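PDB 1Q5D: P450 epoxidase from Sorangium cellulosum, which belongs to the cytochrome P450 family and encloses an iron protoporphyrin IX group together with a second bound ligand. Local coordinates for residues 65-70 and 313-318; 304-309 and 325-330. All blocks are in the same frame, centred on the assembly; numbering follows the deposited sequence.

Contact 1 of 2, residues 65-70 and 313-318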
ATOM      1  N   GLU A  65     -19.405  -4.069 -11.481  1.00 55.13           N
ATOM      2  CA  GLU A  65     -20.235  -3.933 -10.285  1.00 55.75           C
ATOM      3  C   GLU A  65     -20.768  -5.266  -9.764  1.00 54.73           C
ATOM      4  O   GLU A  65     -21.295  -5.336  -8.655  1.00 54.79           O
ATOM      5  CB  GLU A  65     -21.385  -2.949 -10.518  1.00 57.60           C
ATOM      6  CG  GLU A  65     -21.056  -1.520 -10.113  1.00 59.60           C
ATOM      7  CD  GLU A  65     -20.533  -0.698 -11.277  1.00 60.91           C
ATOM      8  OE1 GLU A  65     -20.611   0.550 -11.220  1.00 61.55           O
ATOM      9  OE2 GLU A  65     -20.047  -1.301 -12.257  1.00 62.17           O
ATOM     10  N   ARG A  66     -20.617  -6.319 -10.559  1.00 53.70           N
ATOM     11  CA  ARG A  66     -20.934  -7.670 -10.104  1.00 53.23           C
ATOM     12  C   ARG A  66     -19.983  -8.110  -8.980  1.00 52.52           C
ATOM     13  O   ARG A  66     -20.297  -9.013  -8.206  1.00 52.73           O
ATOM     14  CB  ARG A  66     -20.862  -8.662 -11.272  1.00 53.66           C
ATOM     15  CG  ARG A  66     -21.975  -8.514 -12.310  1.00 53.76           C
ATOM     16  CD  ARG A  66     -21.816  -9.412 -13.532  1.00 54.43           C
ATOM     17  NE  ARG A  66     -20.513  -9.272 -14.182  1.00 54.68           N
ATOM     18  CZ  ARG A  66     -20.092 -10.042 -15.179  1.00 55.13           C
ATOM     19  NH1 ARG A  66     -20.870 -11.009 -15.647  1.00 55.71           N
ATOM     20  NH2 ARG A  66     -18.891  -9.855 -15.713  1.00 55.60           N
ATOM     21  N   PHE A  67     -18.820  -7.465  -8.896  1.00 51.17           N
ATOM     22  CA  PHE A  67     -17.822  -7.818  -7.890  1.00 49.57           C
ATOM     23  C   PHE A  67     -17.742  -6.768  -6.791  1.00 48.73           C
ATOM     24  O   PHE A  67     -17.380  -5.621  -7.049  1.00 50.65           O
ATOM     25  CB  PHE A  67     -16.461  -8.018  -8.551  1.00 48.88           C
ATOM     26  CG  PHE A  67     -16.411  -9.194  -9.497  1.00 48.89           C
ATOM     27  CD1 PHE A  67     -16.719  -9.038 -10.840  1.00 48.50           C
ATOM     28  CD2 PHE A  67     -16.059 -10.456  -9.039  1.00 48.77           C
ATOM     29  CE1 PHE A  67     -16.673 -10.121 -11.711  1.00 48.99           C
ATOM     30  CE2 PHE A  67     -16.009 -11.538  -9.899  1.00 48.74           C
ATOM     31  CZ  PHE A  67     -16.316 -11.370 -11.241  1.00 48.91           C
ATOM     32  N   ALA A  68     -18.072  -7.161  -5.564  1.00 46.77           N
ATOM     33  CA  ALA A  68     -18.109  -6.227  -4.437  1.00 44.83           C
ATOM     34  C   ALA A  68     -16.787  -6.164  -3.672  1.00 43.46           C
ATOM     35  O   ALA A  68     -15.977  -7.088  -3.741  1.00 41.22           O
ATOM     36  CB  ALA A  68     -19.234  -6.596  -3.488  1.00 44.99           C
ATOM     37  N   VAL A  69     -16.593  -5.057  -2.952  1.00 42.67           N
ATOM     38  CA  VAL A  69     -15.448  -4.862  -2.062  1.00 42.29           C
ATOM     39  C   VAL A  69     -15.759  -5.297  -0.627  1.00 42.53           C
ATOM     40  O   VAL A  69     -14.916  -5.890   0.041  1.00 42.52           O
ATOM     41  CB  VAL A  69     -15.001  -3.381  -2.057  1.00 41.94           C
ATOM     42  CG1 VAL A  69     -14.000  -3.126  -0.958  1.00 41.76           C
ATOM     43  CG2 VAL A  69     -14.424  -2.988  -3.412  1.00 41.11           C
ATOM     44  N   SER A  70     -16.968  -5.004  -0.149  1.00 43.24           N
ATOM     45  CA  SER A  70     -17.340  -5.339   1.232  1.00 44.18           C
ATOM     46  C   SER A  70     -17.153  -6.817   1.558  1.00 44.72           C
ATOM     47  O   SER A  70     -17.678  -7.696   0.862  1.00 44.23           O
ATOM     48  CB  SER A  70     -18.783  -4.934   1.550  1.00 44.59           C
ATOM     49  OG  SER A  70     -19.311  -5.802   2.547  1.00 45.06           O
ATOM     50  N   LEU A 313     -22.004 -16.368 -11.510  1.00 52.75           N
ATOM     51  CA  LEU A 313     -21.630 -15.911 -12.848  1.00 52.77           C
ATOM     52  C   LEU A 313     -20.527 -16.773 -13.440  1.00 52.44           C
ATOM     53  O   LEU A 313     -19.829 -17.474 -12.714  1.00 51.91           O
ATOM     54  CB  LEU A 313     -21.204 -14.436 -12.841  1.00 53.45           C
ATOM     55  CG  LEU A 313     -19.951 -14.014 -12.063  1.00 53.99           C
ATOM     56  CD1 LEU A 313     -19.512 -12.615 -12.489  1.00 54.20           C
ATOM     57  CD2 LEU A 313     -20.199 -14.043 -10.566  1.00 54.14           C
ATOM     58  N   GLU A 314     -20.399 -16.730 -14.765  1.00 52.31           N
ATOM     59  CA  GLU A 314     -19.306 -17.393 -15.471  1.00 52.44           C
ATOM     60  C   GLU A 314     -18.273 -16.345 -15.862  1.00 51.82           C
ATOM     61  O   GLU A 314     -18.625 -15.281 -16.376  1.00 52.51           O
ATOM     62  CB  GLU A 314     -19.819 -18.120 -16.723  1.00 53.03           C
ATOM     63  CG  GLU A 314     -19.812 -19.643 -16.610  1.00 54.11           C
ATOM     64  CD  GLU A 314     -20.900 -20.162 -15.682  1.00 54.42           C
ATOM     65  OE1 GLU A 314     -20.799 -21.316 -15.223  1.00 54.86           O
ATOM     66  OE2 GLU A 314     -21.861 -19.416 -15.407  1.00 54.75           O
ATOM     67  N   TYR A 315     -17.000 -16.642 -15.619  1.00 50.50           N
ATOM     68  CA  TYR A 315     -15.936 -15.674 -15.873  1.00 48.86           C
ATOM     69  C   TYR A 315     -14.646 -16.369 -16.301  1.00 48.83           C
ATOM     70  O   TYR A 315     -14.066 -17.154 -15.539  1.00 48.04           O
ATOM     71  CB  TYR A 315     -15.699 -14.801 -14.626  1.00 47.61           C
ATOM     72  CG  TYR A 315     -15.185 -13.408 -14.923  1.00 46.91           C
ATOM     73  CD1 TYR A 315     -16.057 -12.326 -15.016  1.00 46.96           C
ATOM     74  CD2 TYR A 315     -13.826 -13.170 -15.121  1.00 46.42           C
ATOM     75  CE1 TYR A 315     -15.588 -11.047 -15.305  1.00 46.58           C
ATOM     76  CE2 TYR A 315     -13.348 -11.898 -15.403  1.00 46.03           C
ATOM     77  CZ  TYR A 315     -14.231 -10.841 -15.490  1.00 46.45           C
ATOM     78  OH  TYR A 315     -13.765  -9.574 -15.769  1.00 46.89           O
ATOM     79  N   CYS A 316     -14.201 -16.077 -17.521  1.00 49.03           N
ATOM     80  CA  CYS A 316     -12.961 -16.639 -18.054  1.00 49.89           C
ATOM     81  C   CYS A 316     -13.000 -18.174 -18.076  1.00 50.34           C
ATOM     82  O   CYS A 316     -11.963 -18.831 -18.000  1.00 49.25           O
ATOM     83  CB  CYS A 316     -11.752 -16.144 -17.249  1.00 50.01           C
ATOM     84  SG  CYS A 316     -11.375 -14.373 -17.413  1.00 51.14           S
ATOM     85  N   GLY A 317     -14.203 -18.734 -18.166  1.00 51.54           N
ATOM     86  CA  GLY A 317     -14.376 -20.175 -18.252  1.00 52.48           C
ATOM     87  C   GLY A 317     -14.558 -20.840 -16.900  1.00 53.38           C
ATOM     88  O   GLY A 317     -14.483 -22.067 -16.788  1.00 53.93           O
ATOM     89  N   ALA A 318     -14.797 -20.037 -15.867  1.00 52.99           N
ATOM     90  CA  ALA A 318     -15.027 -20.572 -14.531  1.00 52.69           C
ATOM     91  C   ALA A 318     -16.436 -20.272 -14.045  1.00 52.06           C
ATOM     92  O   ALA A 318     -16.997 -19.214 -14.341  1.00 52.35           O
ATOM     93  CB  ALA A 318     -14.001 -20.023 -13.549  1.00 52.63           C
TER
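Arg66 reaches across to Leu313 and Tyr315 with the outer half of its side chain, while the Phe67 ring meets the same two residues. From CB and CG the arginine runs out extended (chi2 174°) until CD, which lies 4.1 Å from Leu313 CD1. There chi3 bends the chain (-53°) and lays the flat end across the leucine: NE follows at 3.9 Å from Leu313 CD1, and CZ at 3.8 Å from that same methyl, which sits over one guanidinium face, offset toward its rim. NH1 touches the methyl too. NH2 goes on to Tyr315, stopping 3.5 Å from CE1 at the ring's edge, near its plane, so this is not a cation-pi stack. The charge finds its partner outside the contact, in a salt bridge from NH2 to Asp64. Arginine suits this partly exposed place because the flat, weakly hydrated face of its guanidinium can lie on a leucine methyl while the N-H groups at its rim serve an acid.

Phe67 is the buried partner. Its CZ presses on Leu313 CD1 at 3.6 Å, and its edge points at the face of Tyr315 in a T-shaped pair, with planes 87° apart and the ring centroids of Phe67 and Tyr315 5.4 Å apart. Val61 of helix 55-62 touches both aromatic side chains. Leu313 and Tyr315 are two apart on one strand and so both turn toward 65-70, whereas Glu314 between them starts off away from 65-70, and its OE1 is hydrogen-bonded to Ser319 OG.

Beyond Tyr315 the chain reverses in a type I' turn, closed by Tyr315 N to Ala318 O (2.9 Å) and Ala318 N to Tyr315 O (3.0 Å), with Cys316 and Gly317 both in left-handed conformations, the second of which favours glycine. This is a two-residue beta hairpin, its side chains packed against Arg66 and Phe67 at the start of 67-68, one of the two outer strands of the P450 beta sheet.

Contact 2 of 2, residues 304-309 and 325-330. With EPB (7,11-dihydroxy-8,8,10,12,16-pentamethyl-3-[1-methyl-2-(2-methyl-thiazol-4-yl)vinyl]-4,17-dioxabicyclo[14.1.0]heptadecane-5,9-dione), chain C.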
ATOM      1  N   GLY A 304      -2.261  -9.621  -4.423  1.00 29.76           N
ATOM      2  CA  GLY A 304      -2.972  -8.493  -4.998  1.00 29.32           C
ATOM      3  C   GLY A 304      -4.081  -7.980  -4.117  1.00 30.37           C
ATOM      4  O   GLY A 304      -3.913  -7.824  -2.906  1.00 32.85           O
ATOM      5  N   THR A 305      -5.229  -7.707  -4.712  1.00 28.09           N
ATOM      6  CA  THR A 305      -6.354  -7.258  -3.934  1.00 29.01           C
ATOM      7  C   THR A 305      -7.538  -8.166  -4.205  1.00 28.46           C
ATOM      8  O   THR A 305      -7.473  -9.007  -5.102  1.00 29.00           O
ATOM      9  CB  THR A 305      -6.671  -5.772  -4.177  1.00 29.24           C
ATOM     10  OG1 THR A 305      -7.710  -5.375  -3.281  1.00 29.78           O
ATOM     11  CG2 THR A 305      -7.277  -5.553  -5.572  1.00 29.61           C
ATOM     12  N   VAL A 306      -8.591  -8.026  -3.410  1.00 29.59           N
ATOM     13  CA  VAL A 306      -9.719  -8.953  -3.489  1.00 30.81           C
ATOM     14  C   VAL A 306     -11.040  -8.289  -3.847  1.00 31.72           C
ATOM     15  O   VAL A 306     -11.259  -7.097  -3.583  1.00 30.10           O
ATOM     16  CB  VAL A 306      -9.930  -9.733  -2.165  1.00 31.45           C
ATOM     17  CG1 VAL A 306      -8.746 -10.623  -1.896  1.00 31.66           C
ATOM     18  CG2 VAL A 306     -10.142  -8.782  -1.008  1.00 31.42           C
ATOM     19  N   ARG A 307     -11.911  -9.098  -4.447  1.00 31.93           N
ATOM     20  CA  ARG A 307     -13.303  -8.742  -4.694  1.00 34.01           C
ATOM     21  C   ARG A 307     -14.148  -9.964  -4.370  1.00 35.30           C
ATOM     22  O   ARG A 307     -13.620 -11.069  -4.256  1.00 35.96           O
ATOM     23  CB  ARG A 307     -13.514  -8.336  -6.155  1.00 32.37           C
ATOM     24  CG  ARG A 307     -12.832  -7.024  -6.533  1.00 34.32           C
ATOM     25  CD  ARG A 307     -13.373  -5.852  -5.747  1.00 33.04           C
ATOM     26  NE  ARG A 307     -12.919  -4.560  -6.236  1.00 33.68           N
ATOM     27  CZ  ARG A 307     -11.899  -3.895  -5.725  1.00 34.34           C
ATOM     28  NH1 ARG A 307     -11.176  -4.430  -4.732  1.00 32.77           N
ATOM     29  NH2 ARG A 307     -11.575  -2.706  -6.226  1.00 34.67           N
ATOM     30  N   PHE A 308     -15.459  -9.767  -4.237  1.00 37.16           N
ATOM     31  CA  PHE A 308     -16.372 -10.861  -3.927  1.00 37.97           C
ATOM     32  C   PHE A 308     -17.564 -10.881  -4.880  1.00 39.76           C
ATOM     33  O   PHE A 308     -18.139  -9.841  -5.188  1.00 40.73           O
ATOM     34  CB  PHE A 308     -16.839 -10.768  -2.471  1.00 36.99           C
ATOM     35  CG  PHE A 308     -15.716 -10.631  -1.486  1.00 34.99           C
ATOM     36  CD1 PHE A 308     -15.234  -9.376  -1.135  1.00 35.53           C
ATOM     37  CD2 PHE A 308     -15.130 -11.752  -0.918  1.00 34.57           C
ATOM     38  CE1 PHE A 308     -14.184  -9.243  -0.239  1.00 34.42           C
ATOM     39  CE2 PHE A 308     -14.083 -11.622  -0.003  1.00 34.03           C
ATOM     40  CZ  PHE A 308     -13.615 -10.363   0.333  1.00 33.73           C
ATOM     41  N   ALA A 309     -17.912 -12.071  -5.362  1.00 42.33           N
ATOM     42  CA  ALA A 309     -19.022 -12.239  -6.302  1.00 44.55           C
ATOM     43  C   ALA A 309     -20.365 -11.985  -5.628  1.00 46.29           C
ATOM     44  O   ALA A 309     -20.703 -12.641  -4.651  1.00 46.56           O
ATOM     45  CB  ALA A 309     -18.992 -13.643  -6.911  1.00 43.97           C
ATOM     46  N   MET A 325     -14.719 -15.403  -3.091  1.00 35.19           N
ATOM     47  CA  MET A 325     -13.666 -14.405  -3.176  1.00 34.10           C
ATOM     48  C   MET A 325     -12.878 -14.524  -4.482  1.00 32.91           C
ATOM     49  O   MET A 325     -12.663 -15.621  -5.023  1.00 32.72           O
ATOM     50  CB  MET A 325     -12.726 -14.508  -1.951  1.00 34.37           C
ATOM     51  CG  MET A 325     -11.657 -13.414  -1.891  1.00 35.21           C
ATOM     52  SD  MET A 325     -10.952 -13.194  -0.229  1.00 35.40           S
ATOM     53  CE  MET A 325      -9.954 -14.594  -0.155  1.00 34.66           C
ATOM     54  N   VAL A 326     -12.454 -13.381  -5.000  1.00 31.26           N
ATOM     55  CA  VAL A 326     -11.600 -13.372  -6.169  1.00 30.95           C
ATOM     56  C   VAL A 326     -10.386 -12.483  -5.928  1.00 30.20           C
ATOM     57  O   VAL A 326     -10.537 -11.319  -5.549  1.00 29.29           O
ATOM     58  CB  VAL A 326     -12.368 -12.839  -7.406  1.00 31.81           C
ATOM     59  CG1 VAL A 326     -11.535 -13.012  -8.645  1.00 31.06           C
ATOM     60  CG2 VAL A 326     -13.738 -13.548  -7.548  1.00 33.01           C
ATOM     61  N   PHE A 327      -9.197 -13.044  -6.137  1.00 28.62           N
ATOM     62  CA  PHE A 327      -7.943 -12.313  -6.067  1.00 30.08           C
ATOM     63  C   PHE A 327      -7.510 -11.814  -7.440  1.00 29.63           C
ATOM     64  O   PHE A 327      -7.472 -12.572  -8.409  1.00 31.06           O
ATOM     65  CB  PHE A 327      -6.839 -13.205  -5.506  1.00 30.25           C
ATOM     66  CG  PHE A 327      -6.464 -12.899  -4.080  1.00 31.04           C
ATOM     67  CD1 PHE A 327      -6.829 -13.769  -3.052  1.00 32.10           C
ATOM     68  CD2 PHE A 327      -5.710 -11.770  -3.766  1.00 32.15           C
ATOM     69  CE1 PHE A 327      -6.458 -13.500  -1.725  1.00 32.12           C
ATOM     70  CE2 PHE A 327      -5.339 -11.499  -2.446  1.00 32.32           C
ATOM     71  CZ  PHE A 327      -5.715 -12.371  -1.426  1.00 31.66           C
ATOM     72  N   LEU A 328      -7.193 -10.531  -7.510  1.00 29.76           N
ATOM     73  CA  LEU A 328      -6.651  -9.912  -8.709  1.00 29.48           C
ATOM     74  C   LEU A 328      -5.153 -10.001  -8.572  1.00 27.83           C
ATOM     75  O   LEU A 328      -4.598  -9.356  -7.692  1.00 27.35           O
ATOM     76  CB  LEU A 328      -7.081  -8.439  -8.747  1.00 30.17           C
ATOM     77  CG  LEU A 328      -8.499  -8.161  -9.241  1.00 32.28           C
ATOM     78  CD1 LEU A 328      -9.530  -9.151  -8.731  1.00 33.75           C
ATOM     79  CD2 LEU A 328      -8.950  -6.732  -8.953  1.00 32.08           C
ATOM     80  N   LEU A 329      -4.498 -10.824  -9.396  1.00 27.98           N
ATOM     81  CA  LEU A 329      -3.050 -11.052  -9.272  1.00 27.87           C
ATOM     82  C   LEU A 329      -2.237  -9.908  -9.873  1.00 28.29           C
ATOM     83  O   LEU A 329      -1.724 -10.018 -10.985  1.00 26.33           O
ATOM     84  CB  LEU A 329      -2.637 -12.405  -9.887  1.00 28.27           C
ATOM     85  CG  LEU A 329      -1.238 -12.951  -9.592  1.00 28.66           C
ATOM     86  CD1 LEU A 329      -0.930 -13.046  -8.071  1.00 29.27           C
ATOM     87  CD2 LEU A 329      -1.002 -14.327 -10.274  1.00 29.65           C
ATOM     88  N   ILE A 330      -2.082  -8.829  -9.101  1.00 28.19           N
ATOM     89  CA  ILE A 330      -1.499  -7.586  -9.606  1.00 27.91           C
ATOM     90  C   ILE A 330      -0.106  -7.674 -10.207  1.00 27.63           C
ATOM     91  O   ILE A 330       0.111  -7.141 -11.285  1.00 25.88           O
ATOM     92  CB  ILE A 330      -1.546  -6.459  -8.531  1.00 27.75           C
ATOM     93  CG1 ILE A 330      -2.979  -6.195  -8.056  1.00 29.41           C
ATOM     94  CG2 ILE A 330      -0.868  -5.199  -9.038  1.00 27.97           C
ATOM     95  CD1 ILE A 330      -3.962  -5.850  -9.129  1.00 30.35           C
TER
HETATM   96  O16 EPB C 450      -2.048  -3.382   3.915  1.00 39.29           O
HETATM   97  C51 EPB C 450      -1.769  -2.785  -0.857  1.00 47.23           C
HETATM   98  O41 EPB C 450      -2.836  -0.396  -0.251  1.00 46.31           O
HETATM   99  C5  EPB C 450      -2.800  -1.806  -0.426  1.00 45.76           C
HETATM  100  C4  EPB C 450      -3.010  -1.067   1.003  1.00 45.50           C
HETATM  101  C16 EPB C 450      -3.062  -3.825   3.521  1.00 38.25           C
HETATM  102  O1  EPB C 450      -4.160  -3.094   3.092  1.00 42.15           O
HETATM  103  C2  EPB C 450      -4.202  -1.549   3.129  1.00 42.04           C
HETATM  104  C3  EPB C 450      -4.296  -1.033   1.639  1.00 43.61           C
HETATM  105  C20 EPB C 450      -5.521  -1.281   3.961  1.00 42.54           C
HETATM  106  C21 EPB C 450      -5.334  -1.640   5.427  1.00 43.31           C
HETATM  107  C22 EPB C 450      -6.662  -0.773   3.412  1.00 41.20           C
HETATM  108  C23 EPB C 450      -7.985  -0.487   3.968  1.00 41.08           C
HETATM  109  N26 EPB C 450      -8.490  -1.313   4.957  1.00 41.15           N
HETATM  110  C25 EPB C 450      -9.732  -0.918   5.339  1.00 42.33           C
HETATM  111  C27 EPB C 450     -10.427  -1.669   6.408  1.00 44.15           C
HETATM  112  C24 EPB C 450      -8.832   0.483   3.582  1.00 38.84           C
HETATM  113  S1  EPB C 450     -10.285   0.409   4.485  1.00 42.62           S
HETATM  114  C15 EPB C 450      -3.273  -5.359   3.444  1.00 37.33           C
HETATM  115  C14 EPB C 450      -4.688  -5.887   3.956  1.00 35.55           C
HETATM  116  O14 EPB C 450      -4.798  -5.318   5.249  1.00 37.02           O
HETATM  117  C13 EPB C 450      -4.931  -7.496   3.884  1.00 35.01           C
HETATM  118  C29 EPB C 450      -3.892  -8.194   4.830  1.00 33.41           C
HETATM  119  C30 EPB C 450      -6.301  -7.838   4.467  1.00 35.56           C
HETATM  120  C12 EPB C 450      -4.710  -8.081   2.378  1.00 34.19           C
HETATM  121  O12 EPB C 450      -3.817  -8.956   2.143  1.00 33.56           O
HETATM  122  C11 EPB C 450      -5.535  -7.641   1.106  1.00 33.12           C
HETATM  123  C28 EPB C 450      -5.980  -8.971   0.449  1.00 33.70           C
HETATM  124  C10 EPB C 450      -4.801  -6.502   0.465  1.00 35.09           C
HETATM  125  O10 EPB C 450      -3.591  -6.990  -0.193  1.00 33.74           O
HETATM  126  C9  EPB C 450      -5.758  -5.884  -0.537  1.00 36.22           C
HETATM  127  C91 EPB C 450      -6.900  -5.328   0.172  1.00 34.88           C
HETATM  128  C8  EPB C 450      -5.252  -4.673  -1.240  1.00 40.63           C
HETATM  129  C7  EPB C 450      -3.844  -4.127  -0.763  1.00 43.73           C
HETATM  130  C6  EPB C 450      -4.269  -2.610  -0.380  1.00 45.84           C
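Val306 sets its CG1 methyl almost exactly over the centre of the Phe327 ring, 3.4 Å from the centroid and 9° off the ring normal, a well-centred CH-pi contact. The two residues form an antiparallel non-hydrogen-bonded pair, and with CG1 anti to its carbonyl carbon (chi1 -65°) the valine holds that methyl against the flat ring. Beside them on this face Met325 SD lies 3.5 Å from Phe308 CE2, an oblique Met-aromatic contact.

Backbone bonds fix the register: Leu328 N to Thr305 O is nearly straight (2.9 Å), and Arg307 and Val326 exchange a reciprocal pair, while Thr305 N to Leu328 O is long and weak. On the other face, Thr305 CG2 packs on Leu328 CD2. Arg307 NH1 donates to Val306 O (2.9 Å) from above the carbonyl plane and also to haem O1A, which Thr305 OG1 binds as well; a cation and a hydroxyl suit what is probably an anionic propionate oxygen. Gly304 has backbone angles at which a CB would collide with the preceding carbonyl O; its CA lies 3.3 Å from Leu328 O, and its own O accepts a hydrogen bond from EPB O10 at 2.9 Å. The arrangement is an antiparallel strand pair of the P450 beta sheet, walling the haem and ligand pocket.

In the fold
Strand 67-68 of contact 1 and strand 304-309 of contact 2 are neighbours in one mixed sheet, joined by a probable hydrogen bond from Ala68 N to Phe308 O. Contact 2 lies in the sheet's interior, fully buried; contact 1 is at its edge and only partly buried. Their chemistry follows: both have apolar pairs, but only contact 2 has backbone hydrogen bonds between its segments; contact 1 is made by side chains alone. Each holds an arginine, but Arg307 turns inward to haem, while Arg66 pairs with Asp64 nearer the surface. Strand 313-315 follows 304-309 along the chain, so one polypeptide run supplies the pocket wall and then the peripheral hairpin.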